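Long-range contacts in Xaa-Pro dipeptidase (Pyrococcus horikoshii, PDB 1WY2), which probably splits dipeptides that carry a C-terminal proline behind a nonpolar residue, as a two-metal peptidase of the M24B (pita-bread) family working as a homodimer: residues C140-K145 with Y169-N174; T183-G188 with G196-K201; L208-L213 with G326-D331; G278-H283 with Y320-G325. One frame throughout, in Å; residues are numbered along the deposited sequence.

Interaction 1 of 4, residues C140-K145 with Y169-N174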
# COMPACT_ATOMS: atom_id res chain seq x y z
N CYS A 140 13.16 -14.91 0.91
CA CYS A 140 13.13 -15.70 -0.31
C CYS A 140 12.87 -17.17 0.01
O CYS A 140 12.25 -17.88 -0.78
CB CYS A 140 14.44 -15.54 -1.09
SG CYS A 140 14.67 -13.92 -1.86
N GLU A 141 13.35 -17.61 1.17
CA GLU A 141 13.15 -19.00 1.58
C GLU A 141 11.65 -19.20 1.83
O GLU A 141 11.09 -20.24 1.49
CB GLU A 141 13.93 -19.29 2.87
CG GLU A 141 13.93 -20.75 3.28
CD GLU A 141 14.61 -20.98 4.61
OE1 GLU A 141 14.00 -20.69 5.66
OE2 GLU A 141 15.77 -21.45 4.61
N ILE A 142 11.03 -18.20 2.43
CA ILE A 142 9.60 -18.24 2.71
C ILE A 142 8.82 -18.20 1.39
O ILE A 142 7.81 -18.89 1.24
CB ILE A 142 9.17 -17.04 3.61
CG1 ILE A 142 9.80 -17.20 5.00
CG2 ILE A 142 7.65 -16.96 3.70
CD1 ILE A 142 9.52 -16.05 5.93
N ALA A 143 9.31 -17.42 0.44
CA ALA A 143 8.65 -17.32 -0.86
C ALA A 143 8.76 -18.66 -1.59
O ALA A 143 7.81 -19.10 -2.24
CB ALA A 143 9.29 -16.20 -1.70
N ASP A 144 9.93 -19.30 -1.50
CA ASP A 144 10.13 -20.60 -2.14
C ASP A 144 9.12 -21.60 -1.58
O ASP A 144 8.52 -22.38 -2.33
CB ASP A 144 11.55 -21.12 -1.90
CG ASP A 144 12.57 -20.55 -2.87
OD1 ASP A 144 12.23 -20.39 -4.07
OD2 ASP A 144 13.71 -20.28 -2.45
N LYS A 145 8.94 -21.59 -0.27
CA LYS A 145 8.00 -22.51 0.37
C LYS A 145 6.58 -22.24 -0.12
O LYS A 145 5.79 -23.16 -0.30
CB LYS A 145 8.06 -22.37 1.89
CG LYS A 145 9.31 -22.95 2.52
CD LYS A 145 9.30 -22.78 4.02
CE LYS A 145 10.51 -23.45 4.65
NZ LYS A 145 10.52 -23.31 6.13
N TYR A 169 -1.44 -17.56 3.73
CA TYR A 169 -1.58 -18.00 5.11
C TYR A 169 -0.29 -18.72 5.50
O TYR A 169 0.24 -18.52 6.58
CB TYR A 169 -2.78 -18.93 5.26
CG TYR A 169 -2.90 -19.59 6.62
CD1 TYR A 169 -2.34 -20.85 6.85
CD2 TYR A 169 -3.56 -18.96 7.67
CE1 TYR A 169 -2.43 -21.46 8.11
CE2 TYR A 169 -3.66 -19.56 8.92
CZ TYR A 169 -3.09 -20.81 9.13
OH TYR A 169 -3.19 -21.41 10.37
N LEU A 170 0.21 -19.56 4.59
CA LEU A 170 1.43 -20.30 4.85
C LEU A 170 2.61 -19.36 5.10
O LEU A 170 3.41 -19.58 6.00
CB LEU A 170 1.76 -21.24 3.68
CG LEU A 170 3.07 -22.02 3.80
CD1 LEU A 170 2.96 -23.03 4.94
CD2 LEU A 170 3.38 -22.73 2.49
N MET A 171 2.71 -18.30 4.29
CA MET A 171 3.81 -17.35 4.45
C MET A 171 3.76 -16.70 5.83
O MET A 171 4.79 -16.56 6.49
CB MET A 171 3.76 -16.28 3.36
CG MET A 171 4.17 -16.79 1.98
SD MET A 171 4.63 -15.46 0.82
CE MET A 171 3.01 -14.93 0.25
N LYS A 172 2.57 -16.30 6.26
CA LYS A 172 2.41 -15.67 7.56
C LYS A 172 2.76 -16.62 8.70
O LYS A 172 3.40 -16.22 9.68
CB LYS A 172 0.97 -15.18 7.74
CG LYS A 172 0.58 -14.09 6.77
CD LYS A 172 -0.92 -13.86 6.78
CE LYS A 172 -1.34 -13.00 5.59
NZ LYS A 172 -2.81 -12.82 5.52
N MET A 173 2.36 -17.87 8.56
CA MET A 173 2.64 -18.85 9.61
C MET A 173 4.11 -19.24 9.62
O MET A 173 4.58 -19.89 10.55
CB MET A 173 1.74 -20.07 9.45
CG MET A 173 0.26 -19.74 9.63
SD MET A 173 -0.18 -19.13 11.29
CE MET A 173 0.30 -17.43 11.21
N ASN A 174 4.84 -18.82 8.59
CA ASN A 174 6.27 -19.11 8.50
C ASN A 174 7.11 -17.90 8.89
O ASN A 174 8.32 -17.88 8.68
CB ASN A 174 6.64 -19.59 7.10
CG ASN A 174 6.41 -21.08 6.93
OD1 ASN A 174 7.10 -21.90 7.54
ND2 ASN A 174 5.44 -21.43 6.11
O HOH W 1 8.11 -25.21 7.06

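Interaction 2 of 4, residues T183-G188 with G196-K201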
# COMPACT_ATOMS: atom_id res chain seq x y z
N THR A 183 -0.71 -11.42 -4.37
CA THR A 183 -0.33 -12.66 -5.03
C THR A 183 -0.98 -12.88 -6.39
O THR A 183 -2.20 -12.75 -6.55
CB THR A 183 -0.65 -13.88 -4.14
OG1 THR A 183 0.13 -13.79 -2.94
CG2 THR A 183 -0.31 -15.18 -4.86
N ILE A 184 -0.15 -13.22 -7.36
CA ILE A 184 -0.60 -13.48 -8.71
C ILE A 184 -0.68 -14.98 -8.97
O ILE A 184 0.32 -15.68 -8.86
CB ILE A 184 0.36 -12.84 -9.74
CG1 ILE A 184 0.22 -11.32 -9.71
CG2 ILE A 184 0.09 -13.39 -11.15
CD1 ILE A 184 1.33 -10.58 -10.42
N ILE A 185 -1.89 -15.45 -9.27
CA ILE A 185 -2.13 -16.84 -9.63
C ILE A 185 -2.97 -16.64 -10.88
O ILE A 185 -4.18 -16.45 -10.80
CB ILE A 185 -2.97 -17.61 -8.58
CG1 ILE A 185 -2.27 -17.61 -7.22
CG2 ILE A 185 -3.18 -19.05 -9.06
CD1 ILE A 185 -0.94 -18.33 -7.19
N ALA A 186 -2.31 -16.64 -12.04
CA ALA A 186 -2.97 -16.40 -13.32
C ALA A 186 -2.98 -17.65 -14.20
O ALA A 186 -1.94 -18.07 -14.71
CB ALA A 186 -2.27 -15.25 -14.04
N SER A 187 -4.17 -18.21 -14.39
CA SER A 187 -4.32 -19.44 -15.17
C SER A 187 -5.01 -19.26 -16.51
O SER A 187 -5.84 -18.37 -16.69
CB SER A 187 -5.09 -20.47 -14.35
OG SER A 187 -6.42 -20.03 -14.10
N GLY A 188 -4.65 -20.12 -17.46
CA GLY A 188 -5.24 -20.05 -18.79
C GLY A 188 -5.02 -18.70 -19.45
O GLY A 188 -3.91 -18.17 -19.43
N GLY A 196 -1.79 -10.36 -13.48
CA GLY A 196 -3.08 -10.99 -13.26
C GLY A 196 -3.27 -11.51 -11.85
O GLY A 196 -3.19 -12.72 -11.60
N VAL A 197 -3.54 -10.61 -10.91
CA VAL A 197 -3.75 -10.98 -9.52
C VAL A 197 -4.80 -12.09 -9.44
O VAL A 197 -5.77 -12.10 -10.20
CB VAL A 197 -4.20 -9.76 -8.69
CG1 VAL A 197 -4.54 -10.18 -7.27
CG2 VAL A 197 -3.08 -8.72 -8.68
N ALA A 198 -4.59 -13.03 -8.52
CA ALA A 198 -5.51 -14.16 -8.34
C ALA A 198 -6.96 -13.71 -8.36
O ALA A 198 -7.33 -12.75 -7.67
CB ALA A 198 -5.19 -14.88 -7.04
N SER A 199 -7.79 -14.40 -9.14
CA SER A 199 -9.21 -14.05 -9.26
C SER A 199 -10.15 -15.22 -8.94
O SER A 199 -9.73 -16.25 -8.42
CB SER A 199 -9.49 -13.55 -10.68
OG SER A 199 -9.48 -14.62 -11.61
N ASP A 200 -11.42 -15.04 -9.27
CA ASP A 200 -12.41 -16.08 -9.01
C ASP A 200 -12.41 -17.17 -10.07
O ASP A 200 -13.10 -18.18 -9.94
CB ASP A 200 -13.81 -15.47 -8.90
CG ASP A 200 -13.97 -14.64 -7.65
OD1 ASP A 200 -13.73 -15.17 -6.54
OD2 ASP A 200 -14.34 -13.45 -7.76
N LYS A 201 -11.62 -16.98 -11.13
CA LYS A 201 -11.53 -17.96 -12.20
C LYS A 201 -11.06 -19.30 -11.65
O LYS A 201 -10.17 -19.35 -10.80
CB LYS A 201 -10.55 -17.51 -13.28
CG LYS A 201 -10.32 -18.55 -14.38
CD LYS A 201 -9.26 -18.11 -15.38
CE LYS A 201 -9.08 -19.13 -16.49
NZ LYS A 201 -8.66 -20.47 -15.99

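Interaction 3 of 4, residues L208-L213 with G326-D331. With ZN (zinc ion), chain D; ZN (zinc ion), chain E.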
# COMPACT_ATOMS: atom_id res chain seq x y z
N LEU A 208 -1.90 -22.95 -18.40
CA LEU A 208 -0.58 -22.48 -18.03
C LEU A 208 -0.96 -21.69 -16.78
O LEU A 208 -2.01 -21.05 -16.76
CB LEU A 208 -0.01 -21.50 -19.07
CG LEU A 208 0.91 -22.04 -20.16
CD1 LEU A 208 1.07 -20.99 -21.24
CD2 LEU A 208 2.26 -22.41 -19.56
N VAL A 209 -0.14 -21.75 -15.73
CA VAL A 209 -0.45 -21.01 -14.52
C VAL A 209 0.80 -20.28 -14.05
O VAL A 209 1.82 -20.90 -13.75
CB VAL A 209 -0.93 -21.93 -13.37
CG1 VAL A 209 -1.41 -21.08 -12.19
CG2 VAL A 209 -2.04 -22.85 -13.86
N VAL A 210 0.72 -18.95 -14.02
CA VAL A 210 1.83 -18.12 -13.58
C VAL A 210 1.62 -17.84 -12.10
O VAL A 210 0.53 -17.41 -11.69
CB VAL A 210 1.88 -16.79 -14.36
CG1 VAL A 210 3.02 -15.91 -13.83
CG2 VAL A 210 2.08 -17.06 -15.85
N ILE A 211 2.65 -18.11 -11.30
CA ILE A 211 2.61 -17.91 -9.85
C ILE A 211 3.68 -16.89 -9.48
O ILE A 211 4.87 -17.20 -9.51
CB ILE A 211 2.90 -19.24 -9.12
CG1 ILE A 211 1.95 -20.33 -9.61
CG2 ILE A 211 2.76 -19.05 -7.61
CD1 ILE A 211 2.40 -21.74 -9.28
N ASP A 212 3.25 -15.68 -9.15
CA ASP A 212 4.18 -14.60 -8.79
C ASP A 212 3.78 -14.14 -7.38
O ASP A 212 2.68 -13.65 -7.16
CB ASP A 212 4.04 -13.44 -9.79
CG ASP A 212 5.16 -12.43 -9.70
OD1 ASP A 212 5.84 -12.34 -8.65
OD2 ASP A 212 5.36 -11.69 -10.69
N LEU A 213 4.69 -14.31 -6.43
CA LEU A 213 4.41 -13.94 -5.05
C LEU A 213 5.68 -13.54 -4.33
O LEU A 213 6.79 -13.65 -4.86
CB LEU A 213 3.74 -15.13 -4.33
CG LEU A 213 4.50 -16.46 -4.29
CD1 LEU A 213 5.53 -16.43 -3.16
CD2 LEU A 213 3.52 -17.61 -4.06
N GLY A 326 0.53 -17.07 -21.11
CA GLY A 326 1.83 -16.45 -20.95
C GLY A 326 2.73 -17.23 -20.02
O GLY A 326 2.28 -18.12 -19.30
N VAL A 327 4.01 -16.89 -20.03
CA VAL A 327 5.00 -17.55 -19.19
C VAL A 327 5.97 -16.54 -18.61
O VAL A 327 6.46 -15.67 -19.32
CB VAL A 327 5.83 -18.59 -19.99
CG1 VAL A 327 6.93 -19.17 -19.10
CG2 VAL A 327 4.93 -19.70 -20.51
N ARG A 328 6.23 -16.64 -17.31
CA ARG A 328 7.21 -15.78 -16.65
C ARG A 328 7.97 -16.62 -15.63
O ARG A 328 7.39 -17.44 -14.92
CB ARG A 328 6.56 -14.58 -15.94
CG ARG A 328 7.59 -13.73 -15.18
CD ARG A 328 7.08 -12.34 -14.76
NE ARG A 328 6.00 -12.37 -13.77
CZ ARG A 328 4.71 -12.28 -14.06
NH1 ARG A 328 4.31 -12.15 -15.31
NH2 ARG A 328 3.81 -12.28 -13.08
N ILE A 329 9.28 -16.42 -15.59
CA ILE A 329 10.14 -17.12 -14.64
C ILE A 329 10.98 -16.03 -14.00
O ILE A 329 11.70 -15.31 -14.69
CB ILE A 329 11.04 -18.15 -15.35
CG1 ILE A 329 10.15 -19.20 -16.03
CG2 ILE A 329 11.97 -18.81 -14.34
CD1 ILE A 329 10.91 -20.21 -16.88
N GLU A 330 10.86 -15.89 -12.68
CA GLU A 330 11.54 -14.84 -11.94
C GLU A 330 12.29 -15.30 -10.70
O GLU A 330 11.77 -16.09 -9.91
CB GLU A 330 10.52 -13.77 -11.53
CG GLU A 330 11.00 -12.83 -10.43
CD GLU A 330 9.95 -11.81 -10.02
OE1 GLU A 330 8.76 -12.17 -9.97
OE2 GLU A 330 10.33 -10.66 -9.72
N ASP A 331 13.51 -14.79 -10.54
CA ASP A 331 14.34 -15.08 -9.37
C ASP A 331 14.78 -13.75 -8.77
O ASP A 331 14.88 -12.75 -9.48
CB ASP A 331 15.63 -15.83 -9.74
CG ASP A 331 15.43 -17.32 -9.88
OD1 ASP A 331 14.75 -17.92 -9.02
OD2 ASP A 331 15.99 -17.89 -10.84
ZN ZN D . 7.36 -11.09 -9.03
ZN ZN E . 9.43 -8.79 -9.65

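Interaction 4 of 4, residues G278-H283 with Y320-G325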
# COMPACT_ATOMS: atom_id res chain seq x y z
N GLY A 278 9.60 -10.63 -29.46
CA GLY A 278 9.95 -9.36 -28.83
C GLY A 278 8.78 -8.47 -28.42
O GLY A 278 8.81 -7.85 -27.36
N GLU A 279 7.76 -8.40 -29.27
CA GLU A 279 6.60 -7.57 -29.00
C GLU A 279 5.79 -8.08 -27.81
O GLU A 279 5.01 -7.33 -27.21
CB GLU A 279 5.70 -7.55 -30.25
CG GLU A 279 4.34 -6.89 -30.06
CD GLU A 279 3.42 -7.10 -31.25
OE1 GLU A 279 2.26 -6.63 -31.20
OE2 GLU A 279 3.85 -7.73 -32.24
N TYR A 280 6.00 -9.34 -27.44
CA TYR A 280 5.26 -9.95 -26.34
C TYR A 280 5.97 -9.99 -24.99
O TYR A 280 5.43 -10.52 -24.01
CB TYR A 280 4.78 -11.34 -26.77
CG TYR A 280 3.88 -11.27 -27.99
CD1 TYR A 280 2.62 -10.67 -27.92
CD2 TYR A 280 4.30 -11.74 -29.24
CE1 TYR A 280 1.81 -10.53 -29.05
CE2 TYR A 280 3.50 -11.61 -30.38
CZ TYR A 280 2.26 -11.00 -30.27
OH TYR A 280 1.46 -10.85 -31.38
N PHE A 281 7.18 -9.43 -24.93
CA PHE A 281 7.96 -9.32 -23.70
C PHE A 281 7.77 -7.83 -23.44
O PHE A 281 8.64 -7.01 -23.75
CB PHE A 281 9.43 -9.67 -23.98
CG PHE A 281 10.37 -9.47 -22.81
CD1 PHE A 281 9.88 -9.29 -21.51
CD2 PHE A 281 11.75 -9.47 -23.01
CE1 PHE A 281 10.76 -9.11 -20.44
CE2 PHE A 281 12.64 -9.30 -21.94
CZ PHE A 281 12.14 -9.11 -20.65
N ASN A 282 6.61 -7.48 -22.89
CA ASN A 282 6.23 -6.08 -22.66
C ASN A 282 6.55 -5.38 -21.35
O ASN A 282 5.83 -4.48 -20.93
CB ASN A 282 4.74 -5.93 -22.94
CG ASN A 282 3.90 -6.90 -22.14
OD1 ASN A 282 4.33 -7.40 -21.10
ND2 ASN A 282 2.69 -7.17 -22.62
N HIS A 283 7.63 -5.79 -20.69
CA HIS A 283 8.02 -5.13 -19.45
C HIS A 283 9.53 -5.27 -19.28
O HIS A 283 10.17 -5.97 -20.05
CB HIS A 283 7.27 -5.71 -18.23
CG HIS A 283 7.45 -7.19 -18.04
ND1 HIS A 283 8.63 -7.75 -17.61
CD2 HIS A 283 6.57 -8.21 -18.16
CE1 HIS A 283 8.47 -9.06 -17.48
NE2 HIS A 283 7.23 -9.36 -17.80
N TYR A 320 3.90 -12.93 -23.20
CA TYR A 320 2.46 -12.94 -23.00
C TYR A 320 1.72 -12.81 -24.32
O TYR A 320 1.85 -11.82 -25.02
CB TYR A 320 2.07 -11.80 -22.06
CG TYR A 320 3.02 -11.71 -20.88
CD1 TYR A 320 4.18 -10.93 -20.96
CD2 TYR A 320 2.81 -12.46 -19.73
CE1 TYR A 320 5.10 -10.91 -19.92
CE2 TYR A 320 3.73 -12.45 -18.68
CZ TYR A 320 4.87 -11.67 -18.79
OH TYR A 320 5.79 -11.65 -17.76
N ILE A 321 0.94 -13.85 -24.64
CA ILE A 321 0.16 -13.90 -25.88
C ILE A 321 -1.29 -13.58 -25.53
O ILE A 321 -1.98 -14.39 -24.91
CB ILE A 321 0.23 -15.30 -26.51
CG1 ILE A 321 1.69 -15.77 -26.59
CG2 ILE A 321 -0.39 -15.28 -27.91
CD1 ILE A 321 2.61 -14.84 -27.38
N PRO A 322 -1.78 -12.40 -25.94
CA PRO A 322 -3.10 -11.88 -25.60
C PRO A 322 -4.20 -12.93 -25.75
O PRO A 322 -4.37 -13.56 -26.80
CB PRO A 322 -3.38 -10.70 -26.51
CG PRO A 322 -2.04 -10.17 -27.01
CD PRO A 322 -1.05 -11.39 -26.70
N LYS A 323 -4.95 -13.15 -24.65
CA LYS A 323 -6.14 -13.99 -24.72
C LYS A 323 -5.84 -15.48 -24.86
O LYS A 323 -6.72 -16.31 -25.03
CB LYS A 323 -6.99 -13.51 -25.91
CG LYS A 323 -8.01 -12.45 -25.50
CD LYS A 323 -9.24 -12.44 -26.42
CE LYS A 323 -10.50 -12.93 -25.71
NZ LYS A 323 -11.49 -11.85 -25.65
N ILE A 324 -4.53 -15.81 -24.83
CA ILE A 324 -4.16 -17.22 -24.99
C ILE A 324 -3.40 -17.75 -23.78
O ILE A 324 -3.78 -18.72 -23.14
CB ILE A 324 -3.30 -17.34 -26.25
CG1 ILE A 324 -4.12 -17.03 -27.49
CG2 ILE A 324 -2.78 -18.79 -26.38
CD1 ILE A 324 -3.26 -16.94 -28.76
N GLY A 325 -2.30 -17.08 -23.42
CA GLY A 325 -1.53 -17.52 -22.27
C GLY A 325 -0.18 -16.84 -22.20
O GLY A 325 0.22 -16.13 -23.12

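Interaction 1 of 4, residues C140-K145 with Y169-N174
Ile142 lays its CG2 methyl against the start of the Met171 side chain, 3.9 Å from Met171 CG and nearly as near to its CB and CA. The two side chains cross at a slant. The other branch of the isoleucine runs a different way: CG1 sits anti to the carbonyl carbon (chi1 -67°), which carries CD1 to 3.5 Å from the backbone O of Asn174, in the loop that follows the partner helix. This is helix-on-helix packing within the metallopeptidase domain, between helices 130-153 and 160-173; in these segments the nearest CA atoms, those of Ile142 and Met171, are 6.1 Å apart. Ile142 and Met171 also both lean on Ala215 of strand 208-217, so the pair lies where two helices meet a sheet. Beside this pair, Leu170 CD2 rests 3.7 Å from Lys145 O. Past it the extended Lys145 chain brings NZ to 4.0 Å from Asn174 OD1, and a water bridges them, accepting from the ammonium and giving a weak bond to the amide oxygen. The amide is steadied by Asn174 ND2, which donates to Leu170 O at 2.7 Å from above the carbonyl plane.

Interaction 2 of 4, residues T183-G188 with G196-K201
Lys201 reaches across to Ser187 with nearly the whole length of its side chain. The contact ties strand 184-187, a member of the antiparallel sheet of the pita-bread metallopeptidase domain, to the irregular loop 196-201 that leads back toward the neighbouring strand 208-217. From CB the lysine starts out with CG anti to the backbone N (chi1 175°) and stays extended as far as CE. CG only skirts Ser187 OG; CD lies alongside the residue, 3.7 Å from Ser187 OG and as far from Ser187 O. CE comes closer, 3.3 Å from Ser187 O, and the last torsion, about the CD-CE bond (-60°), turns NZ to 3.0 Å from Ser187 OG in a hydrogen bond. The ammonium also has a salt bridge to Asp207, and Ser187 OG has Glu160 as a further partner. A methionine in place of Lys201 would probably leave the Asp207 carboxylate without this counter-charge and Ser187 OG without this donor. At the other end, Ala198 N gives an almost straight bond (174°) to Thr183 O, and Ala198 CB packs on Ile185 CB; the buried Ile185 N has no partner in the model. Ile184, one residue on from Thr183 and next to the zinc ligand Asp212, abuts Gly196 O with its CG2; that oxygen accepts a hydrogen bond from Arg190. CG1 of the same isoleucine faces Val197 CA. An ST turn folds the loop at the lysine: Ser199 OG, also bonded to Glu160, accepts from Lys201 N at 3.2 Å.

Interaction 3 of 4, residues L208-L213 with G326-D331
Arg328 and Asp212 meet in a salt bridge beside the metals, and with Val210 they bury the most surface here. The arginine comes side-on and spends two nitrogens on one oxygen: NH2 reaches Asp212 OD2 at 2.9 Å along its anti lone pair, while NE, 3.2 Å from Asp212 OD2, approaches from above the carboxylate plane. The two planes stand 49° apart. An extended start and a bend at chi3 (66°) place one face of the guanidinium under Val210 CG1, which sits off-centre, 3.8 Å from Arg328 NH2. The other branch, Val210 CG2, rests on Gly326 O, a buried oxygen for which the model has no hydrogen-bonding partner. Asp212 OD1 binds one zinc at 2.0 Å, with Asp212 OD2 more distant from the same ion at 2.7 Å, and Glu330 OE1 joins it there, its carboxylate almost perpendicular. Glu330 OE2 goes on to the second zinc, so this residue bridges the pair; Asp223 binds both ions, His287 and Glu316 bind the second, and Thr225 bonds Glu330 OE1. This is the two-metal centre of the M24 pita-bread fold. At the far end Leu208 CD2 packs on Val327 CG2. Strand 208-213 lies against strand 326-328, short-segment axes 6.9 Å apart and 34° from parallel; strands 184-187 and 220-229 flank the first, and helix 235-254 packs against Val327 of the second and Ile329 just after it.

Interaction 4 of 4, residues G278-H283 with Y320-G325
His283 NE2 and Tyr320 OH share a short, nearly straight hydrogen bond of 2.7 Å, in which either could be the donor. The phenol oxygen lies at the edge of the imidazole, near its plane, and the two rings meet at their edges, planes 51° apart. His283 takes its ring there by tucking CG between its own backbone N and carbonyl carbon (chi1 58°). Tyr320 OH is also bonded to Arg328, and His283 O accepts from Arg269; the His283 side chain lies about 5 Å from that of Glu316, a metal ligand. A phenylalanine in place of Tyr320 would probably leave His283 NE2 without this mate and Arg328 short of one of its bonds. Tyr320 N donates to Tyr280 O at 3.0 Å, pinning the loop that follows helix 261-274 to the end of strand 312-321 in the pita-bread metallopeptidase domain. Beyond it the chain turns back toward strand 325-336, and there Ile324 and Gly325 both face Ile321 in a classic beta bulge, their N atoms donating to Ile321 O. Asn282 OD1 fares differently: 3.5 Å from Tyr320 CD1, its amide almost parallel to the ring, it has no hydrogen-bonding partner in the model. The Tyr280 ring adds apolar contacts. Ile321 CD1 sits over one face in a CH-pi contact, 3.8 Å from Tyr280 CG, and Pro322 CD meets Tyr280 CE1 at the same distance.

How the interactions relate
Interaction 3 supplies two of the metal ligands, and the others lie around it. Interaction 2, its centre about 11 Å from that of interaction 3, continues the same sheet: Ile184 N bonds Asp212 O and Val210 N bonds Ala186 O, each at 2.9 Å, so the strand under the loop also flanks a metal ligand. Interaction 4 joins through Arg328, whose NH1 is 2.9 Å from Tyr320 OH; a polar chain thus runs from His283 through Tyr320 and Arg328 to zinc-bound Asp212. Interaction 1 backs the sheet from the helical side, with Leu213 CD1 3.6 Å from Ala143 O, and the Met171 side chain about 11 Å from a zinc. Interactions 1 and 4, centres about 29 Å apart, both touch the second subunit.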